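PDB 4R78: choline kinase from Streptococcus pneumoniae, which probably phosphorylates choline with ATP, has a protein kinase-like fold and here holds AMP in its nucleotide pocket. Local coordinates for residues G91-N96 against Y211-E216; E109-A114 against N201-P206; L87-L92 against S139-R144. All coordinates share one frame; numbering follows the deposited sequence.

Interaction 1: G91-N96 against Y211-E216; sequences GLDVKN and YLIDWE. With AMP (adenosine monophosphate), chain C.
Asp93 turns its carboxylate away from its own backbone N (chi1 -159°), while Trp215 swings its indole opposite its carbonyl carbon (chi1 -66°), and the two groups run antiparallel past one another. Asp93 OD2 stops 3.3 Å from Trp215 CD1, with carboxylate and ring planes 40° apart. Two waters tie this carboxylate to the facing backbone: one donates to OD1 and accepts from the N of Asp214, the other donates to OD2 and accepts from the N of Trp215. OD1 also takes a weak bond from the N of Val94. The indole's orientation is fixed by Trp215 NE1, which gives a hydrogen bond of 2.8 Å to Leu212 O, an acceptor lying in the ring plane. In this protein kinase-like fold, segment 91-96 carries the chain from helix 77-87 to the outer strand 96-100 of the five-stranded sheet, and Asp214 is probably the counterpart of the kinase DFG aspartate. Its OD2 lies 3.0 Å from AMP O5', and its OD1 forms a salt bridge with Lys106. Nearer the strand, Leu212 N donates to Leu92 O (2.9 Å). Val94 CG1 sits over one face of the Tyr211 ring, 3.9 Å from its centroid, as a CH-pi contact, and meets Ile213 CG2 at 3.8 Å. Leu92 CD1 approaches Trp215 CZ2 obliquely at 4.1 Å.

Interaction 2: E109-A114 against N201-P206; sequences EYIESA and NFIESP. With AMP (adenosine monophosphate), chain C.
Ile111 and Ile203 reach toward each other from the two segments, their CD1 atoms 4.2 Å apart, and both also touch the adenine of AMP. Ile203 comes over one face of the base: its CG1 branch stands between the backbone N and the carbonyl carbon (chi1 67°), which lifts CD1 to 3.6 Å from AMP C5, while the other branch, CG2, runs to the ribose. Ile111 borders the N1/N6 edge, displaced from the plane of the base toward the side on which Ile203 lies, its CG1 3.5 Å from AMP N6. Its second branch, CG2, meets Pro206 CD at 3.9 Å, where the two side chains run slantwise to one another. Pro206 in turn lays CG against Glu112 O (3.5 Å). Ala114 places its methyl on the same side of the base as Ile203, near C2, and its CA makes a CA-H...O contact of 3.3 Å with Glu204 O. No hydrogen bond joins the two segments directly; their contact is mainly apolar, with the CA-H...O contact beside it. A type II beta turn from Ile111 to Ala114, with only a weak closing bond, brings the chain round to strand 115-116, which pairs with strand 202-204. At the polar edge of the base, Ile111 N donates to AMP N1 at 2.8 Å (N-H...N1 angle 158°), and Glu109 O lies 2.7 Å from AMP N6. Such a backbone bond to adenine, with aliphatic cover from the C-lobe, is typical of the hinge in protein kinase-like folds.

Interaction 3: L87-L92 against S139-R144; sequences LKDLGL and SAKELR
Lys141 and Asp89 form a salt bridge between their two loops, Lys141 NZ standing 2.9 Å from Asp89 OD1, on the syn side of the carboxylate and 22° out of its plane. The lysine arrives as an almost straight rod that bends only at its last torsion (chi4 -70°), which turns the ammonium group to its partner. Two leucines pack against the methylenes on the way: Leu87 CD2 touches Lys141 CD at 3.8 Å, the chains crossing at a slant, and Leu90 CD2 touches Lys141 CE at 3.7 Å, the two running past each other in opposite senses. Leu90 CD2 also reaches Ser139 CB (4.1 Å). Deeper in, Leu87 CG meets Leu143 CD2 at 3.8 Å, and there the side chains lie roughly at right angles. Around this first shell, local hydrogen bonds shape both loops. Leu90 N donates to Leu87 O and Gly91 N to Lys88 O, turning the chain after Leu87. In 139-144, Ser139 OG accepts from the N of Lys141 (3.1 Å), an ST turn that sets the start of the lysine, and the same hydroxyl is hydrogen-bonded to Ser192 OG. Farther out, Leu87 rests on Trp215 and on Ile136 of helix 126-137, and Leu143 on Leu86. The contact thus joins the chain around Leu87 to the loop between helices 126-137 and 149-159. The ammonium group of Lys141 has a second, neutral partner in Leu86 O; held by a carboxylate and a carbonyl at once, it is probably charged and restrained in position, with its aliphatic stem covered by leucines and its ammonium held by Asp89 at the surface.

Interactions 1 and 2 share the AMP site, their centres about 11 Å apart: in interaction 1 Ile213 touches the base at C8 and the ribose, while Asp214 lies by O5' at the phosphate end; interaction 2 brings the hinge and Ile203 to the base, and Asn201 near the phosphate. Neighbouring strands 202-204 and 210-212 connect them, with Tyr211 N 2.7 Å from Ile203 O and Ile213 N 2.8 Å from Asn201 O, both probable hydrogen bonds. Interaction 3 shares Gly91 and Leu92 with interaction 1, and Leu87 CD1 packs on Trp215 CE3 at 3.5 Å. Its centre is about 20 Å from that of interaction 2, and it has no part in the nucleotide pocket.

Interaction 1: G91-N96 against Y211-E216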
loop_
_atom_site.group_PDB
_atom_site.type_symbol
_atom_site.label_atom_id
_atom_site.label_comp_id
_atom_site.label_asym_id
_atom_site.label_seq_id
_atom_site.Cartn_x
_atom_site.Cartn_y
_atom_site.Cartn_z
ATOM N N GLY A 91 -15.854 6.577 -3.916
ATOM C CA GLY A 91 -16.407 6.310 -2.590
ATOM C C GLY A 91 -15.724 5.181 -1.833
ATOM O O GLY A 91 -16.302 4.610 -0.910
ATOM N N LEU A 92 -14.489 4.868 -2.215
ATOM C CA LEU A 92 -13.759 3.762 -1.605
ATOM C C LEU A 92 -12.969 4.181 -0.370
ATOM O O LEU A 92 -12.984 3.498 0.645
ATOM C CB LEU A 92 -12.835 3.094 -2.628
ATOM C CG LEU A 92 -13.501 2.394 -3.817
ATOM C CD1 LEU A 92 -12.451 1.865 -4.781
ATOM C CD2 LEU A 92 -14.429 1.273 -3.353
ATOM N N ASP A 93 -12.281 5.312 -0.470
ATOM C CA ASP A 93 -11.449 5.815 0.616
ATOM C C ASP A 93 -12.302 6.594 1.614
ATOM O O ASP A 93 -13.409 7.042 1.289
ATOM C CB ASP A 93 -10.351 6.712 0.030
ATOM C CG ASP A 93 -9.136 6.878 0.948
ATOM O OD1 ASP A 93 -9.120 6.389 2.102
ATOM O OD2 ASP A 93 -8.176 7.534 0.496
ATOM N N VAL A 94 -11.782 6.740 2.828
ATOM C CA VAL A 94 -12.379 7.611 3.833
ATOM C C VAL A 94 -12.142 9.085 3.483
ATOM O O VAL A 94 -11.377 9.410 2.567
ATOM C CB VAL A 94 -11.852 7.299 5.259
ATOM C CG1 VAL A 94 -12.164 5.856 5.646
ATOM C CG2 VAL A 94 -10.350 7.564 5.357
ATOM N N LYS A 95 -12.795 9.972 4.223
ATOM C CA LYS A 95 -12.708 11.408 3.976
ATOM C C LYS A 95 -11.346 11.998 4.345
ATOM O O LYS A 95 -10.821 11.746 5.433
ATOM C CB LYS A 95 -13.810 12.143 4.738
ATOM C CG LYS A 95 -13.901 13.619 4.415
ATOM C CD LYS A 95 -14.844 14.321 5.367
ATOM C CE LYS A 95 -15.128 15.742 4.928
ATOM N NZ LYS A 95 -15.922 15.795 3.666
ATOM N N ASN A 96 -10.795 12.796 3.433
ATOM C CA ASN A 96 -9.548 13.521 3.669
ATOM C C ASN A 96 -9.791 14.980 4.057
ATOM O O ASN A 96 -10.618 15.660 3.440
ATOM C CB ASN A 96 -8.664 13.469 2.419
ATOM C CG ASN A 96 -7.333 14.170 2.616
ATOM O OD1 ASN A 96 -6.504 13.752 3.431
ATOM N ND2 ASN A 96 -7.126 15.248 1.877
ATOM N N TYR A 211 -14.461 0.353 3.569
ATOM C CA TYR A 211 -13.549 1.293 2.933
ATOM C C TYR A 211 -12.248 0.609 2.547
ATOM O O TYR A 211 -11.815 -0.338 3.202
ATOM C CB TYR A 211 -13.228 2.450 3.880
ATOM C CG TYR A 211 -14.395 3.354 4.194
ATOM C CD1 TYR A 211 -14.723 4.415 3.352
ATOM C CD2 TYR A 211 -15.156 3.160 5.345
ATOM C CE1 TYR A 211 -15.788 5.259 3.645
ATOM C CE2 TYR A 211 -16.223 3.994 5.646
ATOM C CZ TYR A 211 -16.531 5.042 4.796
ATOM O OH TYR A 211 -17.584 5.872 5.086
ATOM N N LEU A 212 -11.645 1.093 1.467
ATOM C CA LEU A 212 -10.272 0.753 1.109
ATOM C C LEU A 212 -9.444 2.028 1.255
ATOM O O LEU A 212 -9.722 3.028 0.590
ATOM C CB LEU A 212 -10.201 0.197 -0.315
ATOM C CG LEU A 212 -8.823 -0.077 -0.930
ATOM C CD1 LEU A 212 -7.952 -0.950 -0.022
ATOM C CD2 LEU A 212 -8.967 -0.709 -2.304
ATOM N N ILE A 213 -8.441 1.982 2.131
ATOM C CA ILE A 213 -7.710 3.182 2.543
ATOM C C ILE A 213 -6.234 3.125 2.159
ATOM O O ILE A 213 -5.768 2.133 1.596
ATOM C CB ILE A 213 -7.845 3.428 4.074
ATOM C CG1 ILE A 213 -7.141 2.316 4.862
ATOM C CG2 ILE A 213 -9.319 3.575 4.456
ATOM C CD1 ILE A 213 -6.904 2.640 6.318
ATOM N N ASP A 214 -5.521 4.211 2.458
ATOM C CA ASP A 214 -4.065 4.298 2.328
ATOM C C ASP A 214 -3.579 4.088 0.897
ATOM O O ASP A 214 -2.898 3.110 0.573
ATOM C CB ASP A 214 -3.362 3.387 3.347
ATOM C CG ASP A 214 -3.441 3.925 4.771
ATOM O OD1 ASP A 214 -4.005 5.022 4.992
ATOM O OD2 ASP A 214 -2.919 3.250 5.678
ATOM N N TRP A 215 -3.934 5.052 0.056
ATOM C CA TRP A 215 -3.626 5.028 -1.365
ATOM C C TRP A 215 -2.283 5.686 -1.700
ATOM O O TRP A 215 -2.064 6.089 -2.841
ATOM C CB TRP A 215 -4.766 5.711 -2.132
ATOM C CG TRP A 215 -6.063 4.955 -2.051
ATOM C CD1 TRP A 215 -6.898 4.858 -0.975
ATOM C CD2 TRP A 215 -6.664 4.184 -3.093
ATOM N NE1 TRP A 215 -7.985 4.074 -1.280
ATOM C CE2 TRP A 215 -7.864 3.645 -2.577
ATOM C CE3 TRP A 215 -6.299 3.888 -4.413
ATOM C CZ2 TRP A 215 -8.708 2.829 -3.340
ATOM C CZ3 TRP A 215 -7.136 3.078 -5.171
ATOM C CH2 TRP A 215 -8.330 2.564 -4.632
ATOM N N GLU A 216 -1.376 5.762 -0.726
ATOM C CA GLU A 216 -0.086 6.448 -0.916
ATOM C C GLU A 216 0.767 5.907 -2.059
ATOM O O GLU A 216 1.604 6.627 -2.598
ATOM C CB GLU A 216 0.746 6.443 0.373
ATOM C CG GLU A 216 0.289 7.451 1.424
ATOM C CD GLU A 216 -1.114 7.173 1.945
ATOM O OE1 GLU A 216 -1.409 5.999 2.256
ATOM O OE2 GLU A 216 -1.913 8.130 2.028
HETATM P P AMP C . -2.480 0.695 8.068
HETATM O O1P AMP C . -1.297 0.710 7.130
HETATM O O2P AMP C . -2.232 -0.023 9.372
HETATM O O3P AMP C . -3.791 0.350 7.404
HETATM O "O5'" AMP C . -2.673 2.232 8.505
HETATM C "C5'" AMP C . -3.976 2.747 8.774
HETATM C "C4'" AMP C . -4.578 2.030 9.975
HETATM O "O4'" AMP C . -5.207 2.980 10.842
HETATM C "C3'" AMP C . -5.649 1.037 9.552
HETATM O "O3'" AMP C . -5.159 -0.306 9.615
HETATM C "C2'" AMP C . -6.797 1.254 10.518
HETATM O "O2'" AMP C . -6.736 0.313 11.588
HETATM C "C1'" AMP C . -6.575 2.639 11.100
HETATM N N9 AMP C . -7.489 3.623 10.458
HETATM C C8 AMP C . -7.286 4.226 9.270
HETATM N N7 AMP C . -8.295 5.076 8.957
HETATM C C5 AMP C . -9.173 5.031 9.970
HETATM C C6 AMP C . -10.463 5.687 10.281
HETATM N N6 AMP C . -11.005 6.577 9.415
HETATM N N1 AMP C . -11.070 5.371 11.449
HETATM C C2 AMP C . -10.533 4.486 12.313
HETATM N N3 AMP C . -9.362 3.851 12.093
HETATM C C4 AMP C . -8.644 4.075 10.960
HETATM O O HOH W 1 -6.848 6.656 3.707
HETATM O O HOH W 2 -5.446 7.318 1.006
#

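Interaction 2: E109-A114 against N201-P206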
loop_
_atom_site.group_PDB
_atom_site.type_symbol
_atom_site.label_atom_id
_atom_site.label_comp_id
_atom_site.label_asym_id
_atom_site.label_seq_id
_atom_site.Cartn_x
_atom_site.Cartn_y
_atom_site.Cartn_z
ATOM N N GLU A 109 -10.616 11.669 8.390
ATOM C CA GLU A 109 -11.654 11.427 9.383
ATOM C C GLU A 109 -11.314 10.216 10.251
ATOM O O GLU A 109 -10.690 9.255 9.785
ATOM C CB GLU A 109 -13.018 11.233 8.707
ATOM C CG GLU A 109 -13.142 9.953 7.877
ATOM C CD GLU A 109 -14.545 9.702 7.363
ATOM O OE1 GLU A 109 -14.668 9.229 6.218
ATOM O OE2 GLU A 109 -15.522 9.976 8.097
ATOM N N TYR A 110 -11.711 10.288 11.518
ATOM C CA TYR A 110 -11.649 9.141 12.415
ATOM C C TYR A 110 -13.034 8.515 12.492
ATOM O O TYR A 110 -14.013 9.179 12.842
ATOM C CB TYR A 110 -11.168 9.560 13.811
ATOM C CG TYR A 110 -11.185 8.453 14.854
ATOM C CD1 TYR A 110 -10.377 7.323 14.720
ATOM C CD2 TYR A 110 -11.997 8.548 15.982
ATOM C CE1 TYR A 110 -10.384 6.311 15.678
ATOM C CE2 TYR A 110 -12.008 7.543 16.947
ATOM C CZ TYR A 110 -11.200 6.429 16.787
ATOM O OH TYR A 110 -11.210 5.430 17.738
ATOM N N ILE A 111 -13.107 7.240 12.137
ATOM C CA ILE A 111 -14.348 6.491 12.229
ATOM C C ILE A 111 -14.348 5.713 13.537
ATOM O O ILE A 111 -13.554 4.784 13.719
ATOM C CB ILE A 111 -14.535 5.548 11.025
ATOM C CG1 ILE A 111 -14.510 6.357 9.720
ATOM C CG2 ILE A 111 -15.835 4.743 11.170
ATOM C CD1 ILE A 111 -14.566 5.526 8.463
ATOM N N GLU A 112 -15.231 6.116 14.447
ATOM C CA GLU A 112 -15.336 5.480 15.755
ATOM C C GLU A 112 -15.838 4.049 15.650
ATOM O O GLU A 112 -16.761 3.759 14.881
ATOM C CB GLU A 112 -16.246 6.279 16.687
ATOM C CG GLU A 112 -15.520 7.339 17.494
ATOM C CD GLU A 112 -16.003 7.411 18.933
ATOM O OE1 GLU A 112 -17.233 7.378 19.161
ATOM O OE2 GLU A 112 -15.146 7.496 19.838
ATOM N N SER A 113 -15.209 3.169 16.427
ATOM C CA SER A 113 -15.572 1.749 16.511
ATOM C C SER A 113 -15.453 1.030 15.164
ATOM O O SER A 113 -16.157 0.052 14.902
ATOM C CB SER A 113 -16.973 1.580 17.110
ATOM O OG SER A 113 -17.019 2.100 18.429
ATOM N N ALA A 114 -14.552 1.528 14.320
ATOM C CA ALA A 114 -14.273 0.912 13.031
ATOM C C ALA A 114 -13.568 -0.422 13.232
ATOM O O ALA A 114 -12.778 -0.584 14.166
ATOM C CB ALA A 114 -13.425 1.839 12.165
ATOM N N ASN A 201 -5.655 -2.488 5.159
ATOM C CA ASN A 201 -6.105 -1.328 4.386
ATOM C C ASN A 201 -7.596 -1.375 4.053
ATOM O O ASN A 201 -8.117 -0.490 3.375
ATOM C CB ASN A 201 -5.244 -1.125 3.132
ATOM C CG ASN A 201 -3.941 -0.406 3.438
ATOM O OD1 ASN A 201 -3.773 0.161 4.517
ATOM N ND2 ASN A 201 -3.016 -0.420 2.489
ATOM N N PHE A 202 -8.277 -2.408 4.545
ATOM C CA PHE A 202 -9.731 -2.461 4.491
ATOM C C PHE A 202 -10.273 -2.232 5.891
ATOM O O PHE A 202 -9.884 -2.924 6.838
ATOM C CB PHE A 202 -10.210 -3.810 3.952
ATOM C CG PHE A 202 -9.880 -4.047 2.503
ATOM C CD1 PHE A 202 -10.785 -3.698 1.505
ATOM C CD2 PHE A 202 -8.672 -4.630 2.135
ATOM C CE1 PHE A 202 -10.489 -3.926 0.156
ATOM C CE2 PHE A 202 -8.364 -4.860 0.790
ATOM C CZ PHE A 202 -9.276 -4.507 -0.197
ATOM N N ILE A 203 -11.147 -1.240 6.023
ATOM C CA ILE A 203 -11.757 -0.937 7.317
ATOM C C ILE A 203 -13.269 -0.824 7.160
ATOM O O ILE A 203 -13.767 -0.352 6.133
ATOM C CB ILE A 203 -11.150 0.329 8.002
ATOM C CG1 ILE A 203 -11.472 1.600 7.211
ATOM C CG2 ILE A 203 -9.638 0.170 8.215
ATOM C CD1 ILE A 203 -11.311 2.882 8.013
ATOM N N GLU A 204 -13.988 -1.284 8.175
ATOM C CA GLU A 204 -15.440 -1.347 8.119
ATOM C C GLU A 204 -16.066 -0.387 9.124
ATOM O O GLU A 204 -15.690 -0.369 10.299
ATOM C CB GLU A 204 -15.912 -2.785 8.369
ATOM C CG GLU A 204 -17.360 -3.061 7.994
ATOM C CD GLU A 204 -17.694 -4.541 8.058
ATOM O OE1 GLU A 204 -17.330 -5.280 7.117
ATOM O OE2 GLU A 204 -18.319 -4.965 9.051
ATOM N N SER A 205 -17.001 0.426 8.635
ATOM C CA SER A 205 -17.831 1.292 9.469
ATOM C C SER A 205 -18.730 0.428 10.355
ATOM O O SER A 205 -19.105 -0.676 9.952
ATOM C CB SER A 205 -18.696 2.186 8.573
ATOM O OG SER A 205 -19.619 2.962 9.327
ATOM N N PRO A 206 -19.073 0.919 11.562
ATOM C CA PRO A 206 -20.041 0.199 12.398
ATOM C C PRO A 206 -21.400 -0.010 11.713
ATOM O O PRO A 206 -22.157 -0.895 12.120
ATOM C CB PRO A 206 -20.188 1.098 13.635
ATOM C CG PRO A 206 -19.603 2.425 13.244
ATOM C CD PRO A 206 -18.536 2.106 12.250
HETATM P P AMP C . -2.480 0.695 8.068
HETATM O O1P AMP C . -1.297 0.710 7.130
HETATM O O2P AMP C . -2.232 -0.023 9.372
HETATM O O3P AMP C . -3.791 0.350 7.404
HETATM O "O5'" AMP C . -2.673 2.232 8.505
HETATM C "C5'" AMP C . -3.976 2.747 8.774
HETATM C "C4'" AMP C . -4.578 2.030 9.975
HETATM O "O4'" AMP C . -5.207 2.980 10.842
HETATM C "C3'" AMP C . -5.649 1.037 9.552
HETATM O "O3'" AMP C . -5.159 -0.306 9.615
HETATM C "C2'" AMP C . -6.797 1.254 10.518
HETATM O "O2'" AMP C . -6.736 0.313 11.588
HETATM C "C1'" AMP C . -6.575 2.639 11.100
HETATM N N9 AMP C . -7.489 3.623 10.458
HETATM C C8 AMP C . -7.286 4.226 9.270
HETATM N N7 AMP C . -8.295 5.076 8.957
HETATM C C5 AMP C . -9.173 5.031 9.970
HETATM C C6 AMP C . -10.463 5.687 10.281
HETATM N N6 AMP C . -11.005 6.577 9.415
HETATM N N1 AMP C . -11.070 5.371 11.449
HETATM C C2 AMP C . -10.533 4.486 12.313
HETATM N N3 AMP C . -9.362 3.851 12.093
HETATM C C4 AMP C . -8.644 4.075 10.960
#

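Interaction 3: L87-L92 against S139-R144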
loop_
_atom_site.group_PDB
_atom_site.type_symbol
_atom_site.label_atom_id
_atom_site.label_comp_id
_atom_site.label_asym_id
_atom_site.label_seq_id
_atom_site.Cartn_x
_atom_site.Cartn_y
_atom_site.Cartn_z
ATOM N N LEU A 87 -9.695 10.141 -7.215
ATOM C CA LEU A 87 -10.350 8.892 -6.823
ATOM C C LEU A 87 -11.544 9.080 -5.892
ATOM O O LEU A 87 -12.290 8.128 -5.641
ATOM C CB LEU A 87 -9.342 7.937 -6.183
ATOM C CG LEU A 87 -8.292 7.331 -7.114
ATOM C CD1 LEU A 87 -7.180 6.708 -6.299
ATOM C CD2 LEU A 87 -8.918 6.314 -8.058
ATOM N N LYS A 88 -11.728 10.304 -5.395
ATOM C CA LYS A 88 -12.731 10.577 -4.362
ATOM C C LYS A 88 -14.131 10.066 -4.708
ATOM O O LYS A 88 -14.790 9.461 -3.862
ATOM C CB LYS A 88 -12.782 12.068 -4.005
ATOM C CG LYS A 88 -13.655 12.351 -2.782
ATOM C CD LYS A 88 -13.833 13.837 -2.525
ATOM C CE LYS A 88 -14.782 14.074 -1.360
ATOM N NZ LYS A 88 -16.142 13.528 -1.621
ATOM N N ASP A 89 -14.576 10.293 -5.943
ATOM C CA ASP A 89 -15.955 9.941 -6.310
ATOM C C ASP A 89 -16.233 8.441 -6.459
ATOM O O ASP A 89 -17.376 8.043 -6.683
ATOM C CB ASP A 89 -16.469 10.755 -7.514
ATOM C CG ASP A 89 -15.702 10.486 -8.798
ATOM O OD1 ASP A 89 -14.999 9.462 -8.892
ATOM O OD2 ASP A 89 -15.825 11.311 -9.728
ATOM N N LEU A 90 -15.197 7.614 -6.325
ATOM C CA LEU A 90 -15.381 6.160 -6.261
ATOM C C LEU A 90 -16.001 5.733 -4.931
ATOM O O LEU A 90 -16.587 4.655 -4.828
ATOM C CB LEU A 90 -14.058 5.417 -6.470
ATOM C CG LEU A 90 -13.343 5.500 -7.819
ATOM C CD1 LEU A 90 -12.154 4.550 -7.832
ATOM C CD2 LEU A 90 -14.280 5.196 -8.985
ATOM N N GLY A 91 -15.854 6.577 -3.916
ATOM C CA GLY A 91 -16.407 6.310 -2.590
ATOM C C GLY A 91 -15.724 5.181 -1.833
ATOM O O GLY A 91 -16.302 4.610 -0.910
ATOM N N LEU A 92 -14.489 4.868 -2.215
ATOM C CA LEU A 92 -13.759 3.762 -1.605
ATOM C C LEU A 92 -12.969 4.181 -0.370
ATOM O O LEU A 92 -12.984 3.498 0.645
ATOM C CB LEU A 92 -12.835 3.094 -2.628
ATOM C CG LEU A 92 -13.501 2.394 -3.817
ATOM C CD1 LEU A 92 -12.451 1.865 -4.781
ATOM C CD2 LEU A 92 -14.429 1.273 -3.353
ATOM N N SER A 139 -12.190 1.932 -13.394
ATOM C CA SER A 139 -12.576 3.326 -13.138
ATOM C C SER A 139 -12.358 4.249 -14.334
ATOM O O SER A 139 -12.964 5.323 -14.402
ATOM C CB SER A 139 -11.808 3.878 -11.936
ATOM O OG SER A 139 -10.459 4.151 -12.283
ATOM N N ALA A 140 -11.498 3.819 -15.260
ATOM C CA ALA A 140 -11.036 4.618 -16.404
ATOM C C ALA A 140 -10.270 5.878 -15.987
ATOM O O ALA A 140 -9.963 6.730 -16.824
ATOM C CB ALA A 140 -12.197 4.968 -17.350
ATOM N N LYS A 141 -9.950 5.982 -14.697
ATOM C CA LYS A 141 -9.236 7.146 -14.183
ATOM C C LYS A 141 -7.757 7.054 -14.511
ATOM O O LYS A 141 -7.155 5.977 -14.418
ATOM C CB LYS A 141 -9.457 7.300 -12.675
ATOM C CG LYS A 141 -10.900 7.615 -12.317
ATOM C CD LYS A 141 -11.138 7.652 -10.822
ATOM C CE LYS A 141 -12.564 8.113 -10.517
ATOM N NZ LYS A 141 -12.820 9.556 -10.815
ATOM N N GLU A 142 -7.188 8.188 -14.912
ATOM C CA GLU A 142 -5.779 8.280 -15.248
ATOM C C GLU A 142 -5.017 8.880 -14.070
ATOM O O GLU A 142 -4.881 10.101 -13.946
ATOM C CB GLU A 142 -5.588 9.115 -16.518
ATOM C CG GLU A 142 -6.151 8.465 -17.784
ATOM C CD GLU A 142 -5.313 7.295 -18.282
ATOM O OE1 GLU A 142 -4.072 7.327 -18.117
ATOM O OE2 GLU A 142 -5.901 6.345 -18.847
ATOM N N LEU A 143 -4.539 8.000 -13.196
ATOM C CA LEU A 143 -3.775 8.418 -12.028
ATOM C C LEU A 143 -2.450 9.019 -12.453
ATOM O O LEU A 143 -1.914 8.692 -13.518
ATOM C CB LEU A 143 -3.496 7.229 -11.100
ATOM C CG LEU A 143 -4.679 6.408 -10.573
ATOM C CD1 LEU A 143 -4.200 5.368 -9.570
ATOM C CD2 LEU A 143 -5.755 7.296 -9.963
ATOM N N ARG A 144 -1.928 9.909 -11.617
ATOM C CA ARG A 144 -0.562 10.368 -11.770
ATOM C C ARG A 144 0.374 9.346 -11.142
ATOM O O ARG A 144 0.184 8.933 -9.994
ATOM C CB ARG A 144 -0.380 11.753 -11.155
ATOM C CG ARG A 144 -0.845 12.867 -12.082
ATOM C CD ARG A 144 -0.715 14.247 -11.450
ATOM N NE ARG A 144 0.629 14.499 -10.940
ATOM C CZ ARG A 144 1.061 15.680 -10.504
ATOM N NH1 ARG A 144 0.259 16.741 -10.526
ATOM N NH2 ARG A 144 2.302 15.801 -10.049
#